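Acetyl-CoA C-acetyltransferase (Syntrophomonas wolfei subsp. wolfei, PDB 7N7Z) probably catalyses the condensation of two acetyl-CoA molecules into acetoacetyl-CoA and free coenzyme A, and the reverse cleavage, as a thiolase. Local coordinates at residues Arg20-Ala30 and Ala118-Pro126; Val194-Pro205 and Ile217-Arg225. All blocks are in the same frame, centred on the assembly; numbering follows the deposited sequence.

Interaction 1 of 2, residues Arg20-Ala30 and Ala118-Pro126; sequences RYLGGLASVRA and AVESMSNIP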
loop_
_atom_site.group_PDB
_atom_site.type_symbol
_atom_site.label_atom_id
_atom_site.label_comp_id
_atom_site.label_asym_id
_atom_site.label_seq_id
_atom_site.Cartn_x
_atom_site.Cartn_y
_atom_site.Cartn_z
ATOM N N ARG B 20 -6.929 18.669 17.724
ATOM C CA ARG B 20 -6.206 19.058 16.524
ATOM C C ARG B 20 -5.941 17.846 15.640
ATOM O O ARG B 20 -5.783 16.721 16.120
ATOM C CB ARG B 20 -4.875 19.715 16.890
ATOM C CG ARG B 20 -4.929 21.222 17.048
ATOM C CD ARG B 20 -3.568 21.765 17.467
ATOM N NE ARG B 20 -3.622 23.172 17.849
ATOM C CZ ARG B 20 -3.074 24.169 17.165
ATOM N NH1 ARG B 20 -2.431 23.962 16.026
ATOM N NH2 ARG B 20 -3.170 25.408 17.639
ATOM N N TYR B 21 -5.891 18.089 14.332
ATOM C CA TYR B 21 -5.460 17.066 13.390
ATOM C C TYR B 21 -4.119 16.499 13.825
ATOM O O TYR B 21 -3.121 17.221 13.888
ATOM C CB TYR B 21 -5.357 17.660 11.985
ATOM C CG TYR B 21 -4.926 16.681 10.916
ATOM C CD1 TYR B 21 -5.589 15.475 10.740
ATOM C CD2 TYR B 21 -3.861 16.972 10.072
ATOM C CE1 TYR B 21 -5.202 14.583 9.762
ATOM C CE2 TYR B 21 -3.467 16.086 9.088
ATOM C CZ TYR B 21 -4.141 14.895 8.937
ATOM O OH TYR B 21 -3.749 14.011 7.956
ATOM N N LEU B 22 -4.102 15.205 14.139
ATOM C CA LEU B 22 -2.895 14.543 14.629
ATOM C C LEU B 22 -2.442 15.143 15.956
ATOM O O LEU B 22 -1.243 15.233 16.234
ATOM C CB LEU B 22 -1.770 14.618 13.590
ATOM C CG LEU B 22 -2.194 14.255 12.163
ATOM C CD1 LEU B 22 -1.111 14.606 11.155
ATOM C CD2 LEU B 22 -2.550 12.775 12.076
ATOM N N GLY B 23 -3.402 15.552 16.786
ATOM C CA GLY B 23 -3.097 16.226 18.032
ATOM C C GLY B 23 -3.440 15.422 19.268
ATOM O O GLY B 23 -3.068 14.250 19.383
ATOM N N GLY B 24 -4.165 16.047 20.198
ATOM C CA GLY B 24 -4.390 15.429 21.494
ATOM C C GLY B 24 -5.167 14.129 21.428
ATOM O O GLY B 24 -4.949 13.232 22.247
ATOM N N LEU B 25 -6.080 14.006 20.466
ATOM C CA LEU B 25 -6.946 12.839 20.359
ATOM C C LEU B 25 -6.555 11.915 19.213
ATOM O O LEU B 25 -7.317 11.001 18.881
ATOM C CB LEU B 25 -8.400 13.282 20.197
ATOM C CG LEU B 25 -8.920 14.257 21.254
ATOM C CD1 LEU B 25 -10.341 14.682 20.921
ATOM C CD2 LEU B 25 -8.851 13.639 22.643
ATOM N N ALA B 26 -5.386 12.125 18.606
ATOM C CA ALA B 26 -4.976 11.307 17.472
ATOM C C ALA B 26 -4.888 9.828 17.824
ATOM O O ALA B 26 -4.970 8.982 16.925
ATOM C CB ALA B 26 -3.629 11.794 16.939
ATOM N N SER B 27 -4.720 9.498 19.102
ATOM C CA SER B 27 -4.604 8.115 19.544
ATOM C C SER B 27 -5.952 7.459 19.811
ATOM O O SER B 27 -5.989 6.264 20.122
ATOM C CB SER B 27 -3.753 8.045 20.815
ATOM O OG SER B 27 -4.117 9.073 21.719
ATOM N N VAL B 28 -7.050 8.201 19.703
ATOM C CA VAL B 28 -8.381 7.709 20.041
ATOM C C VAL B 28 -9.157 7.526 18.743
ATOM O O VAL B 28 -9.492 8.504 18.062
ATOM C CB VAL B 28 -9.113 8.661 20.996
ATOM C CG1 VAL B 28 -10.337 7.979 21.596
ATOM C CG2 VAL B 28 -8.171 9.135 22.093
ATOM N N ARG B 29 -9.452 6.275 18.400
ATOM C CA ARG B 29 -10.197 5.992 17.184
ATOM C C ARG B 29 -11.634 6.491 17.311
ATOM O O ARG B 29 -12.144 6.746 18.406
ATOM C CB ARG B 29 -10.175 4.494 16.880
ATOM C CG ARG B 29 -8.772 3.912 16.738
ATOM C CD ARG B 29 -8.109 4.333 15.432
ATOM N NE ARG B 29 -8.867 3.900 14.262
ATOM C CZ ARG B 29 -8.870 2.661 13.787
ATOM N NH1 ARG B 29 -8.168 1.698 14.360
ATOM N NH2 ARG B 29 -9.597 2.383 12.708
ATOM N N ALA B 30 -12.291 6.622 16.155
ATOM C CA ALA B 30 -13.608 7.252 16.113
ATOM C C ALA B 30 -14.602 6.545 17.028
ATOM O O ALA B 30 -15.395 7.199 17.716
ATOM C CB ALA B 30 -14.129 7.274 14.675
ATOM N N ALA B 118 -22.469 11.194 16.614
ATOM C CA ALA B 118 -21.853 11.884 15.486
ATOM C C ALA B 118 -20.369 12.011 15.783
ATOM O O ALA B 118 -19.993 12.599 16.801
ATOM C CB ALA B 118 -22.489 13.259 15.262
ATOM N N VAL B 119 -19.527 11.458 14.911
ATOM C CA VAL B 119 -18.106 11.345 15.204
ATOM C C VAL B 119 -17.303 11.495 13.922
ATOM O O VAL B 119 -17.750 11.120 12.832
ATOM C CB VAL B 119 -17.777 10.000 15.894
ATOM C CG1 VAL B 119 -18.069 8.832 14.957
ATOM C CG2 VAL B 119 -16.323 9.980 16.339
ATOM N N GLU B 120 -16.103 12.049 14.066
ATOM C CA GLU B 120 -15.125 12.079 12.985
ATOM C C GLU B 120 -13.744 12.141 13.619
ATOM O O GLU B 120 -13.408 13.132 14.274
ATOM C CB GLU B 120 -15.351 13.267 12.055
ATOM C CG GLU B 120 -14.747 13.080 10.670
ATOM C CD GLU B 120 -15.376 11.930 9.915
ATOM O OE1 GLU B 120 -16.607 11.960 9.714
ATOM O OE2 GLU B 120 -14.645 10.994 9.528
ATOM N N SER B 121 -12.957 11.085 13.440
ATOM C CA SER B 121 -11.563 11.049 13.873
ATOM C C SER B 121 -10.713 11.175 12.612
ATOM O O SER B 121 -10.210 10.188 12.072
ATOM C CB SER B 121 -11.255 9.772 14.651
ATOM O OG SER B 121 -9.858 9.617 14.841
ATOM N N MET B 122 -10.567 12.414 12.134
ATOM C CA MET B 122 -9.862 12.644 10.879
ATOM C C MET B 122 -8.375 12.339 10.998
ATOM O O MET B 122 -7.725 12.086 9.977
ATOM C CB MET B 122 -10.068 14.089 10.402
ATOM C CG MET B 122 -11.448 14.666 10.715
ATOM S SD MET B 122 -11.674 16.389 10.223
ATOM C CE MET B 122 -11.454 16.293 8.450
ATOM N N SER B 123 -7.831 12.344 12.215
ATOM C CA SER B 123 -6.444 11.949 12.414
ATOM C C SER B 123 -6.212 10.476 12.103
ATOM O O SER B 123 -5.073 10.089 11.818
ATOM C CB SER B 123 -6.018 12.238 13.854
ATOM O OG SER B 123 -6.240 13.596 14.195
ATOM N N ASN B 124 -7.260 9.650 12.153
ATOM C CA ASN B 124 -7.133 8.210 11.958
ATOM C C ASN B 124 -7.878 7.720 10.720
ATOM O O ASN B 124 -8.210 6.534 10.628
ATOM C CB ASN B 124 -7.628 7.464 13.200
ATOM C CG ASN B 124 -6.656 7.558 14.361
ATOM O OD1 ASN B 124 -5.595 6.931 14.349
ATOM N ND2 ASN B 124 -7.013 8.346 15.369
ATOM N N ILE B 125 -8.148 8.603 9.767
ATOM C CA ILE B 125 -8.696 8.150 8.482
ATOM C C ILE B 125 -7.602 7.406 7.722
ATOM O O ILE B 125 -6.484 7.931 7.580
ATOM C CB ILE B 125 -9.221 9.340 7.675
ATOM C CG1 ILE B 125 -10.440 9.957 8.368
ATOM C CG2 ILE B 125 -9.593 8.905 6.264
ATOM C CD1 ILE B 125 -10.846 11.308 7.810
ATOM N N PRO B 126 -7.854 6.194 7.233
ATOM C CA PRO B 126 -6.796 5.446 6.546
ATOM C C PRO B 126 -6.537 5.995 5.151
ATOM O O PRO B 126 -7.211 6.904 4.660
ATOM C CB PRO B 126 -7.343 4.016 6.491
ATOM C CG PRO B 126 -8.827 4.175 6.542
ATOM C CD PRO B 126 -9.104 5.416 7.342
HETATM O O HOH W 1 -9.198 10.879 17.320
HETATM O O HOH W 2 -10.407 4.705 10.800
#
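S123 and L22 meet at the tight end of this contact, where the backbone N of L22 donates to S123 OG over 2.7 Å in a nearly straight bond (167°). A chi1 of -55° sets OG beside its own backbone N, the position from which it accepts the L22 N-H. The same hydroxyl also bonds D255, so a buried polar atom has two partners. Serine is small enough to let A26 approach as well, CB to CB at 3.9 Å. Next to it the Y21 ring presents its edge to the carbonyl of M122, with CE1 3.6 Å from M122 O, while L22 CG sits over one face of the ring. The amide of N124 spends both N-H groups here: ND2 donates to A26 O at 2.6 Å, from above the carbonyl plane, and to S121 OG at 3.2 Å, which lies in the amide plane. This pair should fix the rotation of the amide. S121 OG in turn donates to a water. Further on, A30 CB rests against both S121 CB (3.8 Å) and V119 CG2 (3.9 Å), a close approach that alanine's single methyl suits.

The looser, water-bridged side belongs to R29, the N-cap residue of helix 30-45. Its chain bends at chi2 and chi3 and brings CD to 3.7 Å from N124 CG, but the guanidinium is turned 38° from the amide, and NH2 reaches N124 O through a water. N65 and Q130 of the second subunit pack on R29, and G64 O takes a weak hydrogen bond from NH2.

Within the thiolase N-terminal domain, loop 20-30 thus joins strand 8-20 to helix 30-45 across the end of strand 113-121, with M122 beside the predicted active site; helix 146-152 packs on Y21 and M122, and strand 206-208 on L25 and V28.

Interaction 2 of 2, residues Val194-Pro205 and Ile217-Arg225; sequences VDEGIFDREIVP and ISKDEHPIR
D195 and R225 supply the charged part of the contact. R225 NH1 lies 2.8 Å from D195 OD1 in a salt bridge whose hydrogen bond is weak, bent to 121°. The carboxylate and guanidinium planes are 63° apart, and D195 OD2 stands over one face of the guanidinium, so the two groups do not pair flat. Both residues are exposed, a suitable place for charged groups, the long arginine reaching out to the short aspartate.

Van der Waals contacts of apolar side chains are centred on V194. With CG1 anti to the backbone N (chi1 161°), that methyl approaches R225 NH2 at 3.8 Å and the carbonyl of D220, while CG2 lies 4.1 Å from D220 CB and meets the edge of the F199 ring. An alanine here would lack both methyls, and is likely to open a gap between the helix and D220 and leave the R225 guanidinium and the F199 ring edge without this support. V194 sits in the last turn of helix 176-196, which G197 ends with a Schellman motif; the positive phi of G197 suits a glycine and turns the chain so that F199 and I203 come back over the loop 217-225. There carbons meet backbone carbonyl oxygens: I203 CD1 is 3.6 Å from S218 O, and P205 CB lies 3.5 Å from I217 O.

D220 is buried; its OD2 passes 3.5 Å from F199 CD2, but both oxygens have polar partners outside the two segments. OD1 bonds the backbone N of I18 and forms a salt bridge with R15, which also pairs with E202; that shared arginine would probably offset the like charges of the two acids.

Solvent joins the outer margin, where a water lies 2.6 Å from D200 OD1 and 2.8 Å from S218 O, bridging them.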
loop_
_atom_site.group_PDB
_atom_site.type_symbol
_atom_site.label_atom_id
_atom_site.label_comp_id
_atom_site.label_asym_id
_atom_site.label_seq_id
_atom_site.Cartn_x
_atom_site.Cartn_y
_atom_site.Cartn_z
ATOM N N VAL B 194 -13.008 29.136 25.565
ATOM C CA VAL B 194 -12.265 27.962 26.013
ATOM C C VAL B 194 -11.656 28.218 27.386
ATOM O O VAL B 194 -11.872 27.456 28.336
ATOM C CB VAL B 194 -11.189 27.580 24.981
ATOM C CG1 VAL B 194 -10.133 26.684 25.613
ATOM C CG2 VAL B 194 -11.823 26.899 23.781
ATOM N N ASP B 195 -10.886 29.300 27.510
ATOM C CA ASP B 195 -10.190 29.567 28.763
ATOM C C ASP B 195 -11.162 29.900 29.887
ATOM O O ASP B 195 -10.885 29.598 31.052
ATOM C CB ASP B 195 -9.188 30.704 28.571
ATOM C CG ASP B 195 -8.183 30.414 27.474
ATOM O OD1 ASP B 195 -7.670 29.275 27.422
ATOM O OD2 ASP B 195 -7.906 31.323 26.663
ATOM N N GLU B 196 -12.300 30.516 29.565
ATOM C CA GLU B 196 -13.281 30.872 30.582
ATOM C C GLU B 196 -14.158 29.698 30.996
ATOM O O GLU B 196 -14.947 29.841 31.937
ATOM C CB GLU B 196 -14.161 32.019 30.079
ATOM C CG GLU B 196 -13.410 33.331 29.896
ATOM C CD GLU B 196 -14.253 34.405 29.233
ATOM O OE1 GLU B 196 -15.355 34.079 28.741
ATOM O OE2 GLU B 196 -13.816 35.575 29.210
ATOM N N GLY B 197 -14.045 28.552 30.327
ATOM C CA GLY B 197 -14.802 27.380 30.712
ATOM C C GLY B 197 -16.236 27.361 30.240
ATOM O O GLY B 197 -17.061 26.660 30.834
ATOM N N ILE B 198 -16.562 28.103 29.181
ATOM C CA ILE B 198 -17.941 28.133 28.702
ATOM C C ILE B 198 -18.354 26.775 28.147
ATOM O O ILE B 198 -19.541 26.429 28.161
ATOM C CB ILE B 198 -18.111 29.254 27.658
ATOM C CG1 ILE B 198 -18.007 30.620 28.350
ATOM C CG2 ILE B 198 -19.435 29.093 26.907
ATOM C CD1 ILE B 198 -18.413 31.803 27.490
ATOM N N PHE B 199 -17.400 25.988 27.653
ATOM C CA PHE B 199 -17.688 24.679 27.081
ATOM C C PHE B 199 -17.583 23.547 28.095
ATOM O O PHE B 199 -17.741 22.382 27.717
ATOM C CB PHE B 199 -16.736 24.391 25.913
ATOM C CG PHE B 199 -16.821 25.392 24.796
ATOM C CD1 PHE B 199 -18.021 25.629 24.147
ATOM C CD2 PHE B 199 -15.697 26.090 24.390
ATOM C CE1 PHE B 199 -18.100 26.546 23.117
ATOM C CE2 PHE B 199 -15.768 27.009 23.360
ATOM C CZ PHE B 199 -16.972 27.237 22.722
ATOM N N ASP B 200 -17.326 23.854 29.368
ATOM C CA ASP B 200 -17.091 22.797 30.348
ATOM C C ASP B 200 -18.338 21.950 30.570
ATOM O O ASP B 200 -18.240 20.735 30.780
ATOM C CB ASP B 200 -16.614 23.406 31.666
ATOM C CG ASP B 200 -15.164 23.849 31.612
ATOM O OD1 ASP B 200 -14.509 23.621 30.573
ATOM O OD2 ASP B 200 -14.680 24.426 32.607
ATOM N N ARG B 201 -19.521 22.567 30.526
ATOM C CA ARG B 201 -20.749 21.824 30.793
ATOM C C ARG B 201 -21.007 20.778 29.714
ATOM O O ARG B 201 -21.301 19.617 30.019
ATOM C CB ARG B 201 -21.933 22.783 30.897
ATOM C CG ARG B 201 -21.849 23.763 32.051
ATOM C CD ARG B 201 -22.757 24.961 31.817
ATOM N NE ARG B 201 -22.349 25.728 30.645
ATOM C CZ ARG B 201 -23.180 26.345 29.814
ATOM N NH1 ARG B 201 -24.490 26.322 29.998
ATOM N NH2 ARG B 201 -22.683 27.000 28.769
ATOM N N GLU B 202 -20.907 21.174 28.444
ATOM C CA GLU B 202 -21.231 20.262 27.352
ATOM C C GLU B 202 -20.148 19.216 27.128
ATOM O O GLU B 202 -20.441 18.128 26.618
ATOM C CB GLU B 202 -21.460 21.050 26.059
ATOM C CG GLU B 202 -20.238 21.802 25.553
ATOM C CD GLU B 202 -20.592 22.863 24.529
ATOM O OE1 GLU B 202 -21.231 23.866 24.911
ATOM O OE2 GLU B 202 -20.230 22.696 23.342
ATOM N N ILE B 203 -18.910 19.510 27.500
ATOM C CA ILE B 203 -17.795 18.626 27.189
ATOM C C ILE B 203 -17.781 17.453 28.157
ATOM O O ILE B 203 -18.110 17.592 29.341
ATOM C CB ILE B 203 -16.464 19.401 27.234
ATOM C CG1 ILE B 203 -16.205 20.073 25.883
ATOM C CG2 ILE B 203 -15.303 18.474 27.605
ATOM C CD1 ILE B 203 -14.983 20.972 25.858
ATOM N N VAL B 204 -17.408 16.284 27.645
ATOM C CA VAL B 204 -17.005 15.145 28.459
ATOM C C VAL B 204 -15.543 14.864 28.133
ATOM O O VAL B 204 -15.204 14.708 26.959
ATOM C CB VAL B 204 -17.866 13.893 28.206
ATOM C CG1 VAL B 204 -17.885 13.522 26.726
ATOM C CG2 VAL B 204 -17.366 12.727 29.051
ATOM N N PRO B 205 -14.648 14.812 29.117
ATOM C CA PRO B 205 -13.222 14.694 28.795
ATOM C C PRO B 205 -12.875 13.329 28.224
ATOM O O PRO B 205 -13.556 12.329 28.468
ATOM C CB PRO B 205 -12.529 14.925 30.144
ATOM C CG PRO B 205 -13.546 14.564 31.167
ATOM C CD PRO B 205 -14.890 14.872 30.571
ATOM N N ILE B 217 -7.778 15.032 28.084
ATOM C CA ILE B 217 -8.105 16.098 27.145
ATOM C C ILE B 217 -9.487 16.619 27.511
ATOM O O ILE B 217 -10.481 15.887 27.413
ATOM C CB ILE B 217 -8.063 15.614 25.688
ATOM C CG1 ILE B 217 -6.782 14.819 25.423
ATOM C CG2 ILE B 217 -8.169 16.799 24.736
ATOM C CD1 ILE B 217 -5.513 15.530 25.848
ATOM N N SER B 218 -9.550 17.880 27.939
ATOM C CA SER B 218 -10.799 18.495 28.362
ATOM C C SER B 218 -11.081 19.825 27.677
ATOM O O SER B 218 -12.140 20.413 27.924
ATOM C CB SER B 218 -10.797 18.710 29.884
ATOM O OG SER B 218 -9.575 19.290 30.312
ATOM N N LYS B 219 -10.179 20.314 26.829
ATOM C CA LYS B 219 -10.302 21.634 26.228
ATOM C C LYS B 219 -10.132 21.541 24.721
ATOM O O LYS B 219 -9.307 20.768 24.225
ATOM C CB LYS B 219 -9.258 22.601 26.803
ATOM C CG LYS B 219 -9.523 23.021 28.240
ATOM C CD LYS B 219 -8.295 23.673 28.867
ATOM C CE LYS B 219 -7.893 22.997 30.177
ATOM N NZ LYS B 219 -6.860 21.939 29.969
ATOM N N ASP B 220 -10.918 22.333 23.997
ATOM C CA ASP B 220 -10.748 22.449 22.556
ATOM C C ASP B 220 -9.411 23.111 22.252
ATOM O O ASP B 220 -9.022 24.084 22.903
ATOM C CB ASP B 220 -11.901 23.250 21.956
ATOM C CG ASP B 220 -13.258 22.651 22.288
ATOM O OD1 ASP B 220 -13.455 21.446 22.022
ATOM O OD2 ASP B 220 -14.122 23.380 22.820
ATOM N N GLU B 221 -8.700 22.578 21.257
ATOM C CA GLU B 221 -7.298 22.922 21.045
ATOM C C GLU B 221 -7.001 23.468 19.654
ATOM O O GLU B 221 -5.824 23.618 19.304
ATOM C CB GLU B 221 -6.419 21.695 21.314
ATOM C CG GLU B 221 -6.923 20.419 20.660
ATOM C CD GLU B 221 -6.046 19.220 20.965
ATOM O OE1 GLU B 221 -5.596 19.089 22.122
ATOM O OE2 GLU B 221 -5.813 18.404 20.047
ATOM N N HIS B 222 -8.019 23.783 18.856
ATOM C CA HIS B 222 -7.768 24.313 17.522
ATOM C C HIS B 222 -7.474 25.813 17.490
ATOM O O HIS B 222 -6.649 26.245 16.673
ATOM C CB HIS B 222 -8.955 24.031 16.599
ATOM C CG HIS B 222 -8.746 24.507 15.195
ATOM N ND1 HIS B 222 -7.883 23.884 14.319
ATOM C CD2 HIS B 222 -9.279 25.552 14.516
ATOM C CE1 HIS B 222 -7.894 24.522 13.163
ATOM N NE2 HIS B 222 -8.736 25.536 13.254
ATOM N N PRO B 223 -8.110 26.644 18.322
ATOM C CA PRO B 223 -8.004 28.094 18.105
ATOM C C PRO B 223 -6.567 28.584 18.198
ATOM O O PRO B 223 -5.757 28.071 18.974
ATOM C CB PRO B 223 -8.875 28.692 19.216
ATOM C CG PRO B 223 -8.982 27.649 20.245
ATOM C CD PRO B 223 -8.871 26.331 19.548
ATOM N N ILE B 224 -6.261 29.593 17.388
ATOM C CA ILE B 224 -4.921 30.167 17.318
ATOM C C ILE B 224 -4.807 31.259 18.373
ATOM O O ILE B 224 -5.554 32.243 18.346
ATOM C CB ILE B 224 -4.623 30.724 15.917
ATOM C CG1 ILE B 224 -5.123 29.767 14.829
ATOM C CG2 ILE B 224 -3.127 30.967 15.757
ATOM C CD1 ILE B 224 -5.032 30.335 13.422
ATOM N N ARG B 225 -3.866 31.089 19.297
ATOM C CA ARG B 225 -3.692 32.039 20.385
ATOM C C ARG B 225 -2.909 33.260 19.917
ATOM O O ARG B 225 -2.016 33.169 19.070
ATOM C CB ARG B 225 -2.970 31.377 21.559
ATOM C CG ARG B 225 -3.665 30.135 22.091
ATOM C CD ARG B 225 -4.703 30.487 23.143
ATOM N NE ARG B 225 -5.511 29.331 23.516
ATOM C CZ ARG B 225 -5.799 28.972 24.762
ATOM N NH1 ARG B 225 -5.360 29.661 25.802
ATOM N NH2 ARG B 225 -6.549 27.894 24.967
HETATM O O HOH W 3 -13.831 21.200 30.003
#

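Overall arrangement
Interactions 1 and 2 have centres about 17 Å apart and meet directly through E221: its OE2 lies 2.6 Å from R20 N and 2.9 Å from G24 N, probable hydrogen bonds that tie the loop 217-225 to the turn leaving strand 8-20. L25 CD2 adds an apolar contact with I217 CG1 at 3.7 Å. Interaction 1 is nearer the predicted catalytic residues: the side chain of M122 is about 6 Å from that of H358 and about 9 Å from that of C92, whereas D220 of interaction 2 is about 12 Å from H358. Only interaction 1 reaches other subunits, Y21 OH bonding R133 of the second and R137 of the third.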